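Long-range contacts in extracellular ligand-binding receptor (Sphaerobacter thermophilus, PDB 4ZPJ), which probably serves as the substrate-binding receptor of an ABC transporter, capturing a solute outside the membrane for delivery to the permease: residues G176-A180 / S305-Y309; Y192-L197 / F212-F216; A229-T233 / D262-F266. All blocks are in the same frame, centred on the assembly; numbering follows the deposited sequence.

Interaction 1 of 3, residues G176-A180 / S305-Y309; sequences GQYDA and SGTLY
Tyr178 holds CG between its backbone N and carbonyl carbon (chi1 59°), the crowded position, which lays the ring along the backbone of Gly306 and Thr307. Tyr178 CB rests against Leu308 N at 3.8 Å, and the carbonyl O of Gly306 lies near the ring plane at the edge, 3.5 Å from Tyr178 CD1. On the other side of CG, Tyr178 CD2 meets Leu308 CD1 at 4.0 Å, the two side chains crossing at about a right angle. The main chain packs closely too: Tyr178 O sits 3.2 Å from Gly306 CA in a CA-H...O contact. Asp179, with CG beside its backbone N (chi1 -67°), brings OD1 close to Gly306 O, another acceptor. A water bridges the two segments, donating to Asp179 OD1 at 2.7 Å and accepting from Gly306 N at 2.9 Å. Gly285 N also binds OD1, and Ser284 OG binds OD2, although the Glu208 carboxylate lies close to OD2 as a like charge. The loop 176-180 leads from strand 168-170 into helix 180-188, and strand 304-307 pairs with strand 390-401; the contact is consistent with the interlobe crossover region of a type I periplasmic binding protein.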
loop_
_atom_site.group_PDB
_atom_site.type_symbol
_atom_site.label_atom_id
_atom_site.label_comp_id
_atom_site.label_asym_id
_atom_site.label_seq_id
_atom_site.Cartn_x
_atom_site.Cartn_y
_atom_site.Cartn_z
ATOM N N GLY A 176 -0.764 1.554 8.062
ATOM C CA GLY A 176 -1.990 1.782 8.766
ATOM C C GLY A 176 -3.026 2.673 8.081
ATOM O O GLY A 176 -4.196 2.759 8.526
ATOM N N GLN A 177 -2.635 3.364 7.028
ATOM C CA GLN A 177 -3.488 4.443 6.473
ATOM C C GLN A 177 -4.770 3.904 5.813
ATOM O O GLN A 177 -5.766 4.583 5.821
ATOM C CB GLN A 177 -2.663 5.299 5.479
ATOM C CG GLN A 177 -3.378 6.451 4.799
ATOM C CD GLN A 177 -2.487 7.319 3.905
ATOM O OE1 GLN A 177 -1.322 7.060 3.796
ATOM N NE2 GLN A 177 -3.066 8.352 3.255
ATOM N N TYR A 178 -4.742 2.708 5.220
ATOM C CA TYR A 178 -5.933 2.172 4.606
ATOM C C TYR A 178 -6.750 1.303 5.570
ATOM O O TYR A 178 -7.931 1.100 5.344
ATOM C CB TYR A 178 -5.643 1.482 3.253
ATOM C CG TYR A 178 -4.713 0.366 3.298
ATOM C CD1 TYR A 178 -5.134 -0.867 3.791
ATOM C CD2 TYR A 178 -3.390 0.498 2.862
ATOM C CE1 TYR A 178 -4.258 -1.923 3.893
ATOM C CE2 TYR A 178 -2.521 -0.558 2.949
ATOM C CZ TYR A 178 -2.975 -1.778 3.466
ATOM O OH TYR A 178 -2.201 -2.889 3.570
ATOM N N ASP A 179 -6.144 0.885 6.681
ATOM C CA ASP A 179 -6.862 0.211 7.739
ATOM C C ASP A 179 -7.527 1.119 8.789
ATOM O O ASP A 179 -8.531 0.742 9.390
ATOM C CB ASP A 179 -5.940 -0.830 8.398
ATOM C CG ASP A 179 -5.603 -1.969 7.431
ATOM O OD1 ASP A 179 -6.553 -2.342 6.662
ATOM O OD2 ASP A 179 -4.423 -2.470 7.408
ATOM N N ALA A 180 -6.992 2.293 9.032
ATOM C CA ALA A 180 -7.499 3.125 10.089
ATOM C C ALA A 180 -8.979 3.474 9.889
ATOM O O ALA A 180 -9.719 3.449 10.851
ATOM C CB ALA A 180 -6.681 4.379 10.154
ATOM N N SER A 305 -13.017 -4.956 5.515
ATOM C CA SER A 305 -11.693 -4.383 5.633
ATOM C C SER A 305 -11.577 -3.023 4.919
ATOM O O SER A 305 -12.257 -2.756 3.934
ATOM C CB SER A 305 -10.628 -5.334 5.047
ATOM O OG SER A 305 -10.754 -5.432 3.660
ATOM N N GLY A 306 -10.658 -2.197 5.401
ATOM C CA GLY A 306 -10.216 -1.034 4.668
ATOM C C GLY A 306 -9.163 -1.422 3.676
ATOM O O GLY A 306 -8.317 -2.279 3.950
ATOM N N THR A 307 -9.206 -0.817 2.510
ATOM C CA THR A 307 -8.172 -1.037 1.512
ATOM C C THR A 307 -7.945 0.151 0.582
ATOM O O THR A 307 -8.776 1.070 0.462
ATOM C CB THR A 307 -8.451 -2.287 0.647
ATOM O OG1 THR A 307 -7.246 -2.689 -0.081
ATOM C CG2 THR A 307 -9.603 -2.052 -0.310
ATOM N N LEU A 308 -6.808 0.102 -0.078
ATOM C CA LEU A 308 -6.384 1.125 -1.015
ATOM C C LEU A 308 -7.134 0.953 -2.357
ATOM O O LEU A 308 -7.398 1.910 -3.062
ATOM C CB LEU A 308 -4.878 0.995 -1.195
ATOM C CG LEU A 308 -3.936 2.181 -1.289
ATOM C CD1 LEU A 308 -3.968 3.158 -0.135
ATOM C CD2 LEU A 308 -2.537 1.586 -1.446
ATOM N N TYR A 309 -7.461 -0.281 -2.718
ATOM C CA TYR A 309 -7.950 -0.560 -4.070
ATOM C C TYR A 309 -8.502 -1.954 -4.146
ATOM O O TYR A 309 -7.961 -2.860 -3.526
ATOM C CB TYR A 309 -6.853 -0.420 -5.167
ATOM C CG TYR A 309 -7.452 -0.614 -6.571
ATOM C CD1 TYR A 309 -8.390 0.257 -7.075
ATOM C CD2 TYR A 309 -7.135 -1.698 -7.329
ATOM C CE1 TYR A 309 -9.002 0.040 -8.306
ATOM C CE2 TYR A 309 -7.730 -1.924 -8.554
ATOM C CZ TYR A 309 -8.666 -1.074 -9.034
ATOM O OH TYR A 309 -9.247 -1.320 -10.294
HETATM O O HOH W 1 -8.956 -3.194 7.502
#

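Interaction 2 of 3, residues Y192-L197 / F212-F216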
loop_
_atom_site.group_PDB
_atom_site.type_symbol
_atom_site.label_atom_id
_atom_site.label_comp_id
_atom_site.label_asym_id
_atom_site.label_seq_id
_atom_site.Cartn_x
_atom_site.Cartn_y
_atom_site.Cartn_z
ATOM N N TYR A 192 -19.067 -1.485 17.540
ATOM C CA TYR A 192 -18.062 -2.089 18.411
ATOM C C TYR A 192 -17.477 -1.050 19.343
ATOM O O TYR A 192 -17.239 0.093 18.960
ATOM C CB TYR A 192 -16.935 -2.746 17.570
ATOM C CG TYR A 192 -17.398 -3.824 16.619
ATOM C CD1 TYR A 192 -18.565 -4.585 16.859
ATOM C CD2 TYR A 192 -16.646 -4.126 15.505
ATOM C CE1 TYR A 192 -18.980 -5.576 15.954
ATOM C CE2 TYR A 192 -17.043 -5.092 14.604
ATOM C CZ TYR A 192 -18.198 -5.813 14.822
ATOM O OH TYR A 192 -18.535 -6.771 13.872
ATOM N N ARG A 193 -17.227 -1.450 20.573
ATOM C CA ARG A 193 -16.748 -0.520 21.579
ATOM C C ARG A 193 -15.419 -0.915 22.156
ATOM O O ARG A 193 -14.670 -0.046 22.623
ATOM C CB ARG A 193 -17.777 -0.348 22.719
ATOM C CG ARG A 193 -19.075 0.295 22.254
ATOM C CD ARG A 193 -18.808 1.719 21.767
ATOM N NE ARG A 193 -19.983 2.391 21.212
ATOM C CZ ARG A 193 -20.303 2.508 19.913
ATOM N NH1 ARG A 193 -19.557 1.979 18.923
ATOM N NH2 ARG A 193 -21.402 3.186 19.595
ATOM N N ARG A 194 -15.135 -2.210 22.157
ATOM C CA ARG A 194 -13.946 -2.748 22.794
ATOM C C ARG A 194 -13.313 -3.708 21.810
ATOM O O ARG A 194 -13.987 -4.622 21.331
ATOM C CB ARG A 194 -14.403 -3.485 24.055
ATOM C CG ARG A 194 -14.539 -2.615 25.308
ATOM C CD ARG A 194 -15.759 -2.912 26.217
ATOM N NE ARG A 194 -16.042 -4.316 26.603
ATOM C CZ ARG A 194 -16.997 -5.122 26.076
ATOM N NH1 ARG A 194 -17.124 -6.363 26.541
ATOM N NH2 ARG A 194 -17.820 -4.735 25.077
HETATM N N MSE A 195 -12.049 -3.539 21.464
HETATM C CA MSE A 195 -11.445 -4.444 20.468
HETATM C C MSE A 195 -10.124 -4.991 20.907
HETATM O O MSE A 195 -9.474 -4.392 21.756
HETATM C CB MSE A 195 -11.301 -3.761 19.110
HETATM C CG MSE A 195 -12.673 -3.550 18.469
HETATM SE SE MSE A 195 -12.626 -2.950 16.617
HETATM C CE MSE A 195 -11.433 -4.351 15.857
ATOM N N VAL A 196 -9.782 -6.163 20.351
ATOM C CA VAL A 196 -8.475 -6.801 20.437
ATOM C C VAL A 196 -7.736 -6.605 19.133
ATOM O O VAL A 196 -8.332 -6.684 18.032
ATOM C CB VAL A 196 -8.588 -8.317 20.661
ATOM C CG1 VAL A 196 -7.228 -9.002 20.661
ATOM C CG2 VAL A 196 -9.249 -8.587 21.992
ATOM N N LEU A 197 -6.432 -6.378 19.245
ATOM C CA LEU A 197 -5.579 -6.192 18.081
ATOM C C LEU A 197 -4.580 -7.325 17.961
ATOM O O LEU A 197 -4.032 -7.784 18.953
ATOM C CB LEU A 197 -4.798 -4.890 18.208
ATOM C CG LEU A 197 -5.529 -3.579 18.419
ATOM C CD1 LEU A 197 -4.540 -2.418 18.339
ATOM C CD2 LEU A 197 -6.592 -3.455 17.346
ATOM N N PHE A 212 -4.581 1.788 13.959
ATOM C CA PHE A 212 -5.920 1.326 14.231
ATOM C C PHE A 212 -6.407 1.786 15.598
ATOM O O PHE A 212 -7.512 2.267 15.722
ATOM C CB PHE A 212 -6.029 -0.185 14.134
ATOM C CG PHE A 212 -7.446 -0.666 14.006
ATOM C CD1 PHE A 212 -8.253 -0.827 15.132
ATOM C CD2 PHE A 212 -8.002 -0.906 12.745
ATOM C CE1 PHE A 212 -9.558 -1.251 15.022
ATOM C CE2 PHE A 212 -9.303 -1.366 12.631
ATOM C CZ PHE A 212 -10.085 -1.528 13.770
ATOM N N ARG A 213 -5.582 1.563 16.611
ATOM C CA ARG A 213 -5.843 2.007 17.977
ATOM C C ARG A 213 -6.188 3.492 18.039
ATOM O O ARG A 213 -7.154 3.915 18.699
ATOM C CB ARG A 213 -4.584 1.795 18.817
ATOM C CG ARG A 213 -4.634 2.425 20.191
ATOM C CD ARG A 213 -3.310 2.326 20.951
ATOM N NE ARG A 213 -2.987 0.965 21.383
ATOM C CZ ARG A 213 -3.467 0.369 22.476
ATOM N NH1 ARG A 213 -3.088 -0.874 22.774
ATOM N NH2 ARG A 213 -4.319 1.002 23.277
ATOM N N SER A 214 -5.342 4.279 17.401
ATOM C CA SER A 214 -5.473 5.729 17.425
ATOM C C SER A 214 -6.839 6.177 16.925
ATOM O O SER A 214 -7.521 6.910 17.619
ATOM C CB SER A 214 -4.364 6.350 16.582
ATOM O OG SER A 214 -4.572 7.728 16.424
ATOM N N ARG A 215 -7.272 5.701 15.768
ATOM C CA ARG A 215 -8.608 6.049 15.284
ATOM C C ARG A 215 -9.710 5.468 16.116
ATOM O O ARG A 215 -10.773 6.081 16.250
ATOM C CB ARG A 215 -8.882 5.541 13.867
ATOM C CG ARG A 215 -8.045 6.093 12.753
ATOM C CD ARG A 215 -8.220 7.570 12.534
ATOM N NE ARG A 215 -9.568 7.951 12.171
ATOM C CZ ARG A 215 -9.896 9.189 11.808
ATOM N NH1 ARG A 215 -8.967 10.125 11.772
ATOM N NH2 ARG A 215 -11.161 9.495 11.498
ATOM N N PHE A 216 -9.507 4.247 16.637
ATOM C CA PHE A 216 -10.601 3.583 17.346
ATOM C C PHE A 216 -10.727 4.315 18.616
ATOM O O PHE A 216 -11.833 4.533 19.084
ATOM C CB PHE A 216 -10.347 2.065 17.511
ATOM C CG PHE A 216 -11.517 1.269 18.061
ATOM C CD1 PHE A 216 -12.692 1.168 17.370
ATOM C CD2 PHE A 216 -11.405 0.588 19.262
ATOM C CE1 PHE A 216 -13.773 0.437 17.876
ATOM C CE2 PHE A 216 -12.458 -0.165 19.786
ATOM C CZ PHE A 216 -13.648 -0.242 19.090
#
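Met195, a selenomethionine here, drives its side chain between Phe216 and Phe212, and the contact is tightest around it. Met195 SE lies over one face of the Phe216 ring, 4.0 Å from the centroid and 20° off the normal, while Met195 CG touches Phe216 CZ at 3.5 Å. A bend at chi3 (53°) turns the terminal methyl toward the other phenylalanine, where Met195 CE meets Phe212 CE1 at 3.7 Å and SE stands at the ring edge. Both are Met-aromatic contacts. The backbone of 192-194 closes on the Phe216 ring as well, with Arg194 N at its edge and Arg193 O 3.6 Å from Phe216 CE2. Leu197 extends the apolar patch, its CD2 3.8 Å from Phe212 CD1, and Phe254 of strand 252-256 stacks on Phe212. The looser side belongs to the arginines. Exposed Arg193 points away from the helix, its NH1 bonded to Tyr192 O and Tyr187 O. Arg213 meets Leu197 through its aliphatic base, Arg213 CB lying 4.2 Å from Leu197 CD1, while its guanidinium pairs with Glu226 and Glu217. Segments 194-197 and 212-216 run nearly antiparallel (174°), within the Rossmann-like beta-alpha-beta unit of strand 194-200, helix 203-218 and strand 222-229.

Interaction 3 of 3, residues A229-T233 / D262-F266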
loop_
_atom_site.group_PDB
_atom_site.type_symbol
_atom_site.label_atom_id
_atom_site.label_comp_id
_atom_site.label_asym_id
_atom_site.label_seq_id
_atom_site.Cartn_x
_atom_site.Cartn_y
_atom_site.Cartn_z
ATOM N N ALA A 229 2.380 -12.224 16.932
ATOM C CA ALA A 229 2.839 -13.555 16.545
ATOM C C ALA A 229 4.075 -13.425 15.674
ATOM O O ALA A 229 4.079 -12.551 14.833
ATOM C CB ALA A 229 1.736 -14.261 15.783
ATOM N N PRO A 230 5.134 -14.265 15.885
ATOM C CA PRO A 230 6.329 -14.052 15.042
ATOM C C PRO A 230 6.044 -14.175 13.561
ATOM O O PRO A 230 5.145 -14.910 13.147
ATOM C CB PRO A 230 7.284 -15.179 15.450
ATOM C CG PRO A 230 6.788 -15.679 16.776
ATOM C CD PRO A 230 5.300 -15.397 16.811
ATOM N N ILE A 231 6.855 -13.510 12.757
ATOM C CA ILE A 231 6.840 -13.753 11.330
ATOM C C ILE A 231 7.067 -15.240 11.088
ATOM O O ILE A 231 7.917 -15.825 11.767
ATOM C CB ILE A 231 7.975 -13.011 10.600
ATOM C CG1 ILE A 231 7.903 -11.508 10.828
ATOM C CG2 ILE A 231 7.914 -13.326 9.105
ATOM C CD1 ILE A 231 7.011 -10.839 9.852
ATOM N N GLY A 232 6.339 -15.810 10.116
ATOM C CA GLY A 232 6.465 -17.203 9.695
ATOM C C GLY A 232 5.840 -18.233 10.631
ATOM O O GLY A 232 6.204 -19.416 10.580
ATOM N N THR A 233 4.906 -17.797 11.482
ATOM C CA THR A 233 4.143 -18.695 12.342
ATOM C C THR A 233 3.293 -19.690 11.517
ATOM O O THR A 233 2.621 -19.314 10.579
ATOM C CB THR A 233 3.241 -17.897 13.304
ATOM O OG1 THR A 233 4.062 -17.128 14.187
ATOM C CG2 THR A 233 2.375 -18.808 14.117
ATOM N N ASP A 262 1.588 -15.993 6.035
ATOM C CA ASP A 262 1.069 -15.758 7.391
ATOM C C ASP A 262 -0.458 -15.400 7.357
ATOM O O ASP A 262 -1.296 -15.900 8.160
ATOM C CB ASP A 262 1.852 -14.629 8.091
ATOM C CG ASP A 262 3.233 -15.072 8.606
ATOM O OD1 ASP A 262 3.657 -16.225 8.350
ATOM O OD2 ASP A 262 3.906 -14.271 9.314
ATOM N N ALA A 263 -0.821 -14.537 6.430
ATOM C CA ALA A 263 -2.197 -14.049 6.379
ATOM C C ALA A 263 -3.166 -15.134 5.989
ATOM O O ALA A 263 -4.249 -15.224 6.572
ATOM C CB ALA A 263 -2.298 -12.856 5.482
ATOM N N ILE A 264 -2.738 -15.981 5.060
ATOM C CA ILE A 264 -3.516 -17.117 4.597
ATOM C C ILE A 264 -3.704 -18.119 5.742
ATOM O O ILE A 264 -4.873 -18.523 6.029
ATOM C CB ILE A 264 -2.860 -17.826 3.400
ATOM C CG1 ILE A 264 -2.764 -16.894 2.193
ATOM C CG2 ILE A 264 -3.630 -19.112 3.032
ATOM C CD1 ILE A 264 -1.865 -17.416 1.068
ATOM N N ARG A 265 -2.592 -18.488 6.401
ATOM C CA ARG A 265 -2.668 -19.453 7.536
ATOM C C ARG A 265 -3.511 -18.875 8.717
ATOM O O ARG A 265 -4.321 -19.577 9.325
ATOM C CB ARG A 265 -1.251 -19.890 7.997
ATOM C CG ARG A 265 -0.540 -20.848 7.034
ATOM C CD ARG A 265 0.736 -21.439 7.689
ATOM N NE ARG A 265 1.611 -20.318 8.077
ATOM C CZ ARG A 265 2.478 -19.679 7.268
ATOM N NH1 ARG A 265 2.688 -20.105 6.014
ATOM N NH2 ARG A 265 3.170 -18.628 7.729
ATOM N N PHE A 266 -3.366 -17.587 8.999
ATOM C CA PHE A 266 -4.167 -17.014 10.050
ATOM C C PHE A 266 -5.684 -17.046 9.732
ATOM O O PHE A 266 -6.487 -17.528 10.553
ATOM C CB PHE A 266 -3.752 -15.580 10.369
ATOM C CG PHE A 266 -4.662 -14.912 11.366
ATOM C CD1 PHE A 266 -4.499 -15.116 12.707
ATOM C CD2 PHE A 266 -5.721 -14.124 10.938
ATOM C CE1 PHE A 266 -5.363 -14.520 13.626
ATOM C CE2 PHE A 266 -6.603 -13.529 11.844
ATOM C CZ PHE A 266 -6.422 -13.724 13.195
#
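Asp262 reaches the Pro230-Thr233 turn with its carboxylate and takes up the amide of Gly232. The stronger bond runs from Gly232 N to Asp262 OD2, at 3.0 Å and 159°, and uses the syn lone pair; the second, to OD1 at 3.2 Å, is weak and bent. With CG beside its own backbone N (chi1 -77°), the acid can reach across to the loop, and Asp262 OD2 also passes 3.6 Å from Ile231 CA. Asp262 OD1 has a further partner in Arg265 NH2, a salt bridge within the helix whose modelled length of 2.5 Å is doubtfully short. The loop is a type II beta turn with Gly232 at its third position, where the backbone takes a positive phi. It follows strand 222-229, while helix 261-272 comes after strand 252-256, so the contact joins two connections beyond the C-terminal ends of strands of the four-stranded, Rossmann-like parallel sheet. Inside the turn, Pro230 O accepts from Thr233 OG1 at 2.7 Å and, weakly, from Thr233 N. Thr233 O is held from the helix instead: Arg265 grips it side-on, giving NE at 2.9 Å and NH2 at 3.0 Å to the one oxygen. NE lies only slightly off the carbonyl plane, whereas NH2 approaches from above it. The remaining nitrogen of the guanidinium, NH1, makes a weak bond to Thr261 OG1, one turn back along the helix.

Overall arrangement
Going from the N terminus, the chain completes the first, mixed sheet with strand 168-170 and enters interaction 1 through 176-180, whose partner 305-309 comes 125 residues later. Interactions 2 and 3 both lie within that long loop. Interaction 2 closes first, within the unit of strand 194-200 and helix 203-218; interaction 3 opens only afterwards, at 229-233, and closes on helix 261-272. The two are therefore in series and do not cross. Both lie in the lobe built on the four-stranded parallel sheet, whereas interaction 1 appears to join the entry to that lobe with its exit, through strand 304-307 of the antiparallel sheet. Interactions 1 and 2 touch, Ala180 CB lying 3.4 Å from Arg215 CG; interaction 3 stays apart from both.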